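Local coordinates for protein (adenylosuccinate lyase) (Thermotoga maritima, PDB 1C3C) that catalyses two steps of de novo purine biosynthesis, most probably cleaving fumarate from adenylosuccinate and from the related succinylated carboxamide ribotide, at residues M333-E337 with E338-K342. Numbering follows the deposited sequence.
Sequences MKVNE and ERMKK
V335 and M340 meet where a two-residue strand, 334-335, runs into the first turn of helix 337-344. The CE methyl of M340 lies 3.7 Å from CG1 of V335, and the two side chains pass at a slant. With CG set opposite its carbonyl carbon (chi1 -69°) and the rest of the chain stretched out, M340 brings SD and CE back beside V335. F149 of helix 149-173 touches both residues, so the pair packs against that helix. N336 sits at the N-cap, yet its amide does not cap the helix; ND2 hydrogen-bonds the L248 carbonyl. Its backbone O opens the helix, accepting M340 N at 3.0 Å with an N-H...O angle of 165°. CG of M340 packs against the same oxygen, 3.4 Å from N336 O. E337 O accepts K341 N at 3.0 Å, the next bond of the helix. On another face of the turn, CB of N336 and CB of R339 are 4.0 Å apart. The R339 guanidinium leads away to a weak bond with the E246 carbonyl. OE1 of E337 hydrogen-bonds the T133 hydroxyl. K334 pairs with E251 in the antiparallel strand 250-251, and N336 with E249 just beyond the strand ends. The N336-M340 and E337-K341 bonds are i to i+4 helix bonds, and V335-M340 is an i to i+5 contact across the strand-to-helix junction.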
# COMPACT_ATOMS: atom_id res chain seq x y z
N MET A 333 -7.52 13.84 -29.33
CA MET A 333 -6.64 12.81 -29.90
C MET A 333 -7.01 12.58 -31.37
O MET A 333 -8.17 12.64 -31.79
CB MET A 333 -6.71 11.49 -29.12
CG MET A 333 -8.02 10.76 -29.11
SD MET A 333 -8.07 9.25 -28.00
CE MET A 333 -9.80 8.83 -28.33
N LYS A 334 -5.97 12.28 -32.17
CA LYS A 334 -6.22 11.80 -33.53
C LYS A 334 -6.57 10.32 -33.54
O LYS A 334 -5.91 9.54 -32.84
CB LYS A 334 -4.95 12.01 -34.37
N VAL A 335 -7.55 9.94 -34.32
CA VAL A 335 -8.01 8.55 -34.40
C VAL A 335 -7.79 8.11 -35.85
O VAL A 335 -8.37 8.72 -36.75
CB VAL A 335 -9.48 8.40 -33.99
CG1 VAL A 335 -9.99 7.00 -34.21
CG2 VAL A 335 -9.61 8.76 -32.49
N ASN A 336 -6.95 7.11 -36.06
CA ASN A 336 -6.55 6.73 -37.41
C ASN A 336 -7.45 5.56 -37.88
O ASN A 336 -7.09 4.39 -37.76
CB ASN A 336 -5.07 6.35 -37.39
CG ASN A 336 -4.19 7.55 -37.01
OD1 ASN A 336 -4.51 8.70 -37.38
ND2 ASN A 336 -3.09 7.34 -36.27
N GLU A 337 -8.61 5.91 -38.46
CA GLU A 337 -9.60 4.85 -38.70
C GLU A 337 -9.09 3.88 -39.75
O GLU A 337 -9.32 2.64 -39.73
CB GLU A 337 -10.92 5.48 -39.18
CG GLU A 337 -11.62 6.30 -38.07
CD GLU A 337 -13.01 6.69 -38.58
OE1 GLU A 337 -13.99 5.92 -38.56
OE2 GLU A 337 -13.11 7.84 -39.02
N GLU A 338 -8.40 4.43 -40.78
CA GLU A 338 -7.96 3.51 -41.84
C GLU A 338 -6.94 2.50 -41.30
O GLU A 338 -6.92 1.30 -41.62
CB GLU A 338 -7.39 4.26 -43.05
CG GLU A 338 -7.05 3.25 -44.16
CD GLU A 338 -8.08 2.15 -44.42
OE1 GLU A 338 -7.75 0.94 -44.24
OE2 GLU A 338 -9.25 2.50 -44.81
N ARG A 339 -6.03 3.00 -40.45
CA ARG A 339 -5.08 2.08 -39.83
C ARG A 339 -5.74 1.04 -38.96
O ARG A 339 -5.37 -0.15 -38.95
CB ARG A 339 -4.03 2.91 -39.03
CG ARG A 339 -2.99 2.03 -38.37
CD ARG A 339 -2.03 1.49 -39.46
NE ARG A 339 -1.06 0.72 -38.70
CZ ARG A 339 0.25 0.64 -38.91
NH1 ARG A 339 0.80 1.28 -39.93
NH2 ARG A 339 0.93 -0.13 -38.08
N MET A 340 -6.76 1.42 -38.18
CA MET A 340 -7.51 0.46 -37.38
C MET A 340 -8.09 -0.66 -38.25
O MET A 340 -8.05 -1.84 -37.89
CB MET A 340 -8.64 1.15 -36.62
CG MET A 340 -8.19 2.09 -35.50
SD MET A 340 -9.64 2.97 -34.66
CE MET A 340 -8.69 3.65 -33.26
N LYS A 341 -8.67 -0.25 -39.40
CA LYS A 341 -9.26 -1.25 -40.28
C LYS A 341 -8.20 -2.17 -40.85
O LYS A 341 -8.33 -3.39 -40.94
CB LYS A 341 -10.04 -0.53 -41.41
CG LYS A 341 -10.82 -1.55 -42.23
CD LYS A 341 -11.57 -0.78 -43.34
CE LYS A 341 -12.42 -1.81 -44.10
NZ LYS A 341 -13.42 -1.07 -44.95
N LYS A 342 -7.08 -1.58 -41.28
CA LYS A 342 -5.99 -2.35 -41.88
C LYS A 342 -5.35 -3.30 -40.87
O LYS A 342 -5.06 -4.46 -41.20
CB LYS A 342 -4.97 -1.36 -42.44
CG LYS A 342 -3.65 -1.96 -42.86
CD LYS A 342 -2.84 -0.94 -43.67
CE LYS A 342 -1.99 -0.10 -42.73